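Local coordinates for class II aldolase/adducin domain protein (Pseudomonas syringae pv. phaseolicola 1448A, PDB 3OCR) that is of unknown specific function but belongs to the class II aldolase/adducin family, and may act as a lyase or, as some relatives do, bind actin filaments, at residues K88-I91 against D92-V96; L167-S170 against E171-R174; A218-S221 against A222-E226. One frame throughout, in Å; residues are numbered along the deposited sequence. Where two conformers were deposited one is given.

Interaction 1. Residues K88-I91 against D92-V96; sequences KVDI and DGTIV
Val89 and Ile95 form an antiparallel non-hydrogen-bonded pair, CA to CA 4.5 Å, flanked by bonds from Val96 N to Lys88 O (2.7 Å) and from Asp90 N to Thr94 O (3.1 Å). A type I turn from Asp90 to Gly93 joins the two arms; Gly93 N returns to Asp90 O, and Gly93 takes up the left-handed backbone shape of a classic G1 beta bulge. The Asp90 carboxylate lies across this loop. With chi1 at 59°, its CG sits between the backbone N and the carbonyl carbon, which turns OD1 inward: it accepts from Thr94 N at 2.9 Å, 45° out of the carboxylate plane, and weakly from Asp92 N. The other oxygen, OD2, passes 3.1 Å from Thr94 CB. Apolar contact is thin: Val89 CG1 meets Ile95 CD1 at 4.0 Å, and Val96 CG1 brushes Lys88 CE at 3.8 Å while Lys88 NZ salt-bridges Glu31. One water accepts from Thr94 OG1 and donates to Asp90 OD2 and Asp92 OD2. With the backbone N-H groups at Asp90 OD1, it probably offsets part of the repulsion between the two carboxylates and ties that of Asp90 to the turn.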
loop_
_atom_site.group_PDB
_atom_site.type_symbol
_atom_site.label_atom_id
_atom_site.label_comp_id
_atom_site.label_asym_id
_atom_site.label_seq_id
_atom_site.Cartn_x
_atom_site.Cartn_y
_atom_site.Cartn_z
ATOM N N LYS A 88 10.270 -23.540 24.286
ATOM C CA LYS A 88 11.011 -24.741 23.901
ATOM C C LYS A 88 10.133 -25.967 24.029
ATOM O O LYS A 88 9.609 -26.267 25.117
ATOM C CB LYS A 88 12.266 -24.922 24.745
ATOM C CG LYS A 88 13.143 -26.098 24.269
ATOM C CD LYS A 88 14.559 -26.002 24.818
ATOM C CE LYS A 88 14.614 -26.366 26.291
ATOM N NZ LYS A 88 16.022 -26.319 26.776
ATOM N N VAL A 89 9.983 -26.665 22.906
ATOM C CA VAL A 89 9.142 -27.860 22.834
ATOM C C VAL A 89 9.938 -29.035 22.224
ATOM O O VAL A 89 10.969 -28.818 21.574
ATOM C CB VAL A 89 7.847 -27.613 22.011
ATOM C CG1 VAL A 89 6.989 -26.500 22.650
ATOM C CG2 VAL A 89 8.158 -27.280 20.559
ATOM N N ASP A 90 9.461 -30.260 22.447
ATOM C CA ASP A 90 10.091 -31.456 21.856
ATOM C C ASP A 90 9.463 -31.680 20.485
ATOM O O ASP A 90 8.648 -30.874 20.053
ATOM C CB ASP A 90 9.927 -32.690 22.768
ATOM C CG ASP A 90 8.460 -33.050 23.044
ATOM O OD1 ASP A 90 7.563 -32.662 22.268
ATOM O OD2 ASP A 90 8.208 -33.743 24.055
ATOM N N ILE A 91 9.825 -32.761 19.806
ATOM C CA ILE A 91 9.284 -33.040 18.475
ATOM C C ILE A 91 7.756 -33.215 18.452
ATOM O O ILE A 91 7.119 -32.981 17.426
ATOM C CB ILE A 91 10.023 -34.217 17.779
ATOM C CG1 ILE A 91 9.834 -34.176 16.254
ATOM C CG2 ILE A 91 9.620 -35.580 18.383
ATOM C CD1 ILE A 91 10.285 -32.850 15.580
ATOM N N ASP A 92 7.161 -33.571 19.584
ATOM C CA ASP A 92 5.700 -33.741 19.681
ATOM C C ASP A 92 4.939 -32.460 19.975
ATOM O O ASP A 92 3.718 -32.438 19.877
ATOM C CB ASP A 92 5.369 -34.732 20.786
ATOM C CG ASP A 92 5.943 -36.080 20.525
ATOM O OD1 ASP A 92 6.038 -36.440 19.329
ATOM O OD2 ASP A 92 6.291 -36.775 21.505
ATOM N N GLY A 93 5.656 -31.411 20.358
ATOM C CA GLY A 93 5.033 -30.173 20.786
ATOM C C GLY A 93 4.793 -30.078 22.279
ATOM O O GLY A 93 4.109 -29.158 22.739
ATOM N N THR A 94 5.345 -31.023 23.040
ATOM C CA THR A 94 5.218 -31.002 24.491
ATOM C C THR A 94 6.166 -29.931 25.018
ATOM O O THR A 94 7.306 -29.852 24.595
ATOM C CB THR A 94 5.574 -32.383 25.112
ATOM O OG1 THR A 94 4.767 -33.399 24.508
ATOM C CG2 THR A 94 5.358 -32.403 26.643
ATOM N N ILE A 95 5.686 -29.115 25.945
ATOM C CA ILE A 95 6.499 -28.056 26.518
ATOM C C ILE A 95 7.704 -28.702 27.169
ATOM O O ILE A 95 7.559 -29.675 27.903
ATOM C CB ILE A 95 5.714 -27.279 27.611
ATOM C CG1 ILE A 95 4.440 -26.622 27.047
ATOM C CG2 ILE A 95 6.616 -26.287 28.346
ATOM C CD1 ILE A 95 4.643 -25.768 25.812
ATOM N N VAL A 96 8.886 -28.176 26.886
ATOM C CA VAL A 96 10.068 -28.517 27.667
ATOM C C VAL A 96 10.369 -27.342 28.605
ATOM O O VAL A 96 10.660 -27.541 29.780
ATOM C CB VAL A 96 11.274 -28.908 26.771
ATOM C CG1 VAL A 96 12.507 -29.239 27.622
ATOM C CG2 VAL A 96 10.907 -30.103 25.887
HETATM O O HOH W 1 6.412 -35.418 24.241
#

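Interaction 2. Residues L167-S170 against E171-R174; sequences LDLS and ERER
Leu167 and Glu171 both carry CG opposite the backbone N (chi1 -178° and -166°), and the two side chains meet at about a right angle, Leu167 CD1 lying 3.3 Å from Glu171 CD. Asp168 is turned differently: chi1 of 73° folds its carboxylate back over the start of the helix, where OD1 accepts from Glu171 N at 3.0 Å, nearly along the C-O axis. Glu171 does not reach back to Asp168 N directly. A water accepts from that N and lies 2.9 Å from Glu171 OE1, while Glu171 OE2 bonds to His160. Arg172, extended from CG to NE, slants across Leu167, CG to CG 3.7 Å, and the Leu167 carbonyl oxygen stands over one face of its guanidinium, 3.4 Å from CZ. Arg172 N in turn bonds to Asp168 O at 2.7 Å, beginning the helical pattern that Glu173 N continues to Leu169 O. A second water donates to Ser170 O and to Glu173 OE1, and Arg174, with a face of its guanidinium under Ser170 O, salt-bridges Glu163. Asp168 is thus the N-cap of helix 169-179, with a water where a capping box would have a direct bond; the helix is the crossover of a beta-alpha-beta unit between strands 157-160 and 184-187.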
loop_
_atom_site.group_PDB
_atom_site.type_symbol
_atom_site.label_atom_id
_atom_site.label_comp_id
_atom_site.label_asym_id
_atom_site.label_seq_id
_atom_site.Cartn_x
_atom_site.Cartn_y
_atom_site.Cartn_z
ATOM N N LEU A 167 -3.458 -30.988 9.707
ATOM C CA LEU A 167 -2.545 -31.821 8.963
ATOM C C LEU A 167 -2.577 -33.243 9.554
ATOM O O LEU A 167 -1.913 -33.524 10.552
ATOM C CB LEU A 167 -1.152 -31.193 9.025
ATOM C CG LEU A 167 0.061 -31.789 8.307
ATOM C CD1 LEU A 167 -0.184 -32.011 6.831
ATOM C CD2 LEU A 167 1.241 -30.855 8.501
ATOM N N ASP A 168 -3.393 -34.114 8.958
ATOM C CA ASP A 168 -3.460 -35.508 9.394
ATOM C C ASP A 168 -2.286 -36.285 8.816
ATOM O O ASP A 168 -1.541 -35.772 7.976
ATOM C CB ASP A 168 -4.828 -36.181 9.099
ATOM C CG ASP A 168 -5.065 -36.511 7.605
ATOM O OD1 ASP A 168 -4.131 -36.941 6.878
ATOM O OD2 ASP A 168 -6.231 -36.371 7.164
ATOM N N LEU A 169 -2.138 -37.515 9.288
ATOM C CA LEU A 169 -1.019 -38.384 8.960
ATOM C C LEU A 169 -0.869 -38.619 7.464
ATOM O O LEU A 169 0.241 -38.583 6.944
ATOM C CB LEU A 169 -1.215 -39.721 9.672
ATOM C CG LEU A 169 -0.014 -40.647 9.820
ATOM C CD1 LEU A 169 1.077 -40.021 10.699
ATOM C CD2 LEU A 169 -0.523 -41.943 10.405
ATOM N N SER A 170 -1.988 -38.865 6.789
ATOM C CA SER A 170 -2.013 -39.044 5.342
ATOM C C SER A 170 -1.409 -37.816 4.634
ATOM O O SER A 170 -0.555 -37.962 3.757
ATOM C CB SER A 170 -3.447 -39.288 4.876
ATOM O OG SER A 170 -3.497 -40.242 3.832
ATOM N N GLU A 171 -1.834 -36.616 5.035
ATOM C CA GLU A 171 -1.267 -35.390 4.484
ATOM C C GLU A 171 0.175 -35.120 4.927
ATOM O O GLU A 171 0.960 -34.629 4.125
ATOM C CB GLU A 171 -2.131 -34.155 4.775
ATOM C CG GLU A 171 -1.701 -32.943 3.906
ATOM C CD GLU A 171 -2.321 -31.619 4.312
ATOM O OE1 GLU A 171 -3.220 -31.605 5.203
ATOM O OE2 GLU A 171 -1.889 -30.585 3.736
ATOM N N ARG A 172 0.511 -35.404 6.190
ATOM C CA ARG A 172 1.892 -35.246 6.673
ATOM C C ARG A 172 2.880 -36.001 5.765
ATOM O O ARG A 172 3.940 -35.485 5.435
ATOM C CB ARG A 172 2.063 -35.802 8.084
ATOM C CG ARG A 172 1.862 -34.868 9.274
ATOM C CD ARG A 172 2.103 -35.726 10.550
ATOM N NE ARG A 172 1.490 -35.217 11.778
ATOM C CZ ARG A 172 0.282 -35.567 12.229
ATOM N NH1 ARG A 172 -0.476 -36.415 11.548
ATOM N NH2 ARG A 172 -0.179 -35.049 13.364
ATOM N N GLU A 173 2.520 -37.225 5.388
ATOM C CA GLU A 173 3.352 -38.047 4.513
ATOM C C GLU A 173 3.544 -37.361 3.156
ATOM O O GLU A 173 4.669 -37.272 2.657
ATOM C CB GLU A 173 2.745 -39.445 4.308
ATOM C CG GLU A 173 2.483 -40.256 5.576
ATOM C CD GLU A 173 1.359 -41.312 5.410
ATOM O OE1 GLU A 173 0.692 -41.362 4.346
ATOM O OE2 GLU A 173 1.131 -42.099 6.354
ATOM N N ARG A 174 2.444 -36.882 2.570
ATOM C CA ARG A 174 2.477 -36.237 1.257
ATOM C C ARG A 174 3.274 -34.938 1.294
ATOM O O ARG A 174 3.981 -34.612 0.333
ATOM C CB ARG A 174 1.059 -35.995 0.736
ATOM C CG ARG A 174 0.419 -37.217 0.057
ATOM C CD ARG A 174 -0.908 -36.852 -0.616
ATOM N NE ARG A 174 -1.963 -36.627 0.378
ATOM C CZ ARG A 174 -2.950 -37.472 0.656
ATOM N NH1 ARG A 174 -3.068 -38.630 0.005
ATOM N NH2 ARG A 174 -3.836 -37.153 1.591
HETATM O O HOH W 2 -4.997 -33.585 6.269
HETATM O O HOH W 3 0.116 -40.326 2.138
#

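Interaction 3. Residues A218-S221 against A222-E226; sequences AAQS and AGNAE
Ala222, two residues beyond Gln220, is tied back to the end of the preceding helix by a water that accepts from Ala222 N (2.9 Å) and donates to Ala219 O (2.7 Å). Gly223 comes next and closes a tight turn: its N donates to Gln220 O at 2.6 Å, arriving from above the carbonyl plane. The O of Gly223 receives both the same water and Glu226 N. Asn224 carries the main side-chain contact. Gln220 and Asn224 lie side by side and point the same way, their amide planes 23° apart. Gln220 NE2 donates to Asn224 OD1 at 3.1 Å, on a lone pair and nearly straight (162°), with OD1 close to the plane of the donating amide. Gln220 CB also lies 3.3 Å from the same oxygen; with chi1 at 81° its CG stands between the backbone N and the carbonyl carbon, and the extended chain beyond brings NE2 alongside Asn224. Gln220 OE1 is held as well, accepting from Gln139 of the same chain. Glu226 ends the short 3-10 segment 224-226 with its bond from N to Gly223 O, 3.2 Å, and its backbone also bonds to a second subunit. The whole turn follows helix 199-219 and opens the loop to helix 232-243, with Leu144 against Gln220 and Asn224, Gln139 of the second subunit bonding to Ala219 O, and Ala222 of a third subunit packing on Gln220 and Asn224.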
loop_
_atom_site.group_PDB
_atom_site.type_symbol
_atom_site.label_atom_id
_atom_site.label_comp_id
_atom_site.label_asym_id
_atom_site.label_seq_id
_atom_site.Cartn_x
_atom_site.Cartn_y
_atom_site.Cartn_z
ATOM N N ALA A 218 1.810 -7.729 -9.360
ATOM C CA ALA A 218 1.850 -6.492 -10.210
ATOM C C ALA A 218 2.024 -6.817 -11.701
ATOM O O ALA A 218 1.241 -6.332 -12.566
ATOM C CB ALA A 218 2.951 -5.565 -9.740
ATOM N N ALA A 219 3.024 -7.651 -12.005
ATOM C CA ALA A 219 3.400 -7.992 -13.403
ATOM C C ALA A 219 2.234 -8.509 -14.212
ATOM O O ALA A 219 2.028 -8.132 -15.401
ATOM C CB ALA A 219 4.561 -9.042 -13.410
ATOM N N GLN A 220 1.457 -9.365 -13.561
ATOM C CA GLN A 220 0.375 -10.083 -14.231
ATOM C C GLN A 220 -0.978 -9.310 -14.244
ATOM O O GLN A 220 -2.009 -9.850 -14.694
ATOM C CB GLN A 220 0.232 -11.485 -13.613
ATOM C CG GLN A 220 -0.557 -11.477 -12.311
ATOM C CD GLN A 220 -0.395 -12.762 -11.478
ATOM O OE1 GLN A 220 -0.549 -12.711 -10.258
ATOM N NE2 GLN A 220 -0.114 -13.899 -12.129
ATOM N N SER A 221 -0.993 -8.059 -13.786
ATOM C CA SER A 221 -2.262 -7.298 -13.701
ATOM C C SER A 221 -3.080 -7.206 -15.003
ATOM O O SER A 221 -4.299 -7.036 -14.957
ATOM C CB SER A 221 -2.013 -5.906 -13.168
ATOM O OG SER A 221 -1.210 -6.002 -12.028
ATOM N N ALA A 222 -2.418 -7.294 -16.154
ATOM C CA ALA A 222 -3.166 -7.400 -17.429
ATOM C C ALA A 222 -3.310 -8.802 -17.954
ATOM O O ALA A 222 -3.719 -8.978 -19.104
ATOM C CB ALA A 222 -2.591 -6.476 -18.520
ATOM N N GLY A 223 -3.039 -9.809 -17.129
ATOM C CA GLY A 223 -3.128 -11.194 -17.600
ATOM C C GLY A 223 -1.746 -11.781 -17.835
ATOM O O GLY A 223 -0.794 -11.065 -18.183
ATOM N N ASN A 224 -1.638 -13.088 -17.646
ATOM C CA ASN A 224 -0.383 -13.801 -17.911
ATOM C C ASN A 224 0.044 -13.713 -19.397
ATOM O O ASN A 224 1.239 -13.719 -19.719
ATOM C CB ASN A 224 -0.499 -15.261 -17.406
ATOM C CG ASN A 224 -0.382 -15.377 -15.887
ATOM O OD1 ASN A 224 -0.145 -14.386 -15.184
ATOM N ND2 ASN A 224 -0.535 -16.613 -15.365
ATOM N N ALA A 225 -0.932 -13.578 -20.296
ATOM C CA ALA A 225 -0.626 -13.479 -21.726
ATOM C C ALA A 225 0.167 -12.210 -22.121
ATOM O O ALA A 225 0.717 -12.149 -23.199
ATOM C CB ALA A 225 -1.894 -13.609 -22.559
ATOM N N GLU A 226 0.255 -11.218 -21.231
ATOM C CA GLU A 226 1.047 -10.021 -21.534
ATOM C C GLU A 226 2.512 -10.160 -21.106
ATOM O O GLU A 226 3.345 -9.283 -21.382
ATOM C CB GLU A 226 0.411 -8.780 -20.897
ATOM C CG GLU A 226 -1.005 -8.515 -21.374
ATOM C CD GLU A 226 -1.058 -7.936 -22.797
ATOM O OE1 GLU A 226 0.016 -7.757 -23.435
ATOM O OE2 GLU A 226 -2.177 -7.647 -23.270
HETATM O O HOH W 4 0.078 -8.409 -17.237
#

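How the interactions relate
Interactions 1, 2 and 3 follow one another along the chain, and none touches another. Interaction 1 turns the hairpin of strands 87-90 and 95-97 at one edge of the mixed sheet; interaction 2 starts helix 169-179, which leads away from strand 157-160 at the other edge. Their centres are about 20 Å apart, with nearest atoms about 8 Å apart. Interaction 3, at the C-terminal end of helix 199-219, lies with its centre about 45 Å from that of interaction 1, on the opposite side of the chain's centre, and about 35 Å from that of interaction 2. It alone of the three meets other subunits, so the first two are internal to one subunit, while the third takes part in contacts between subunits of the four-chain assembly.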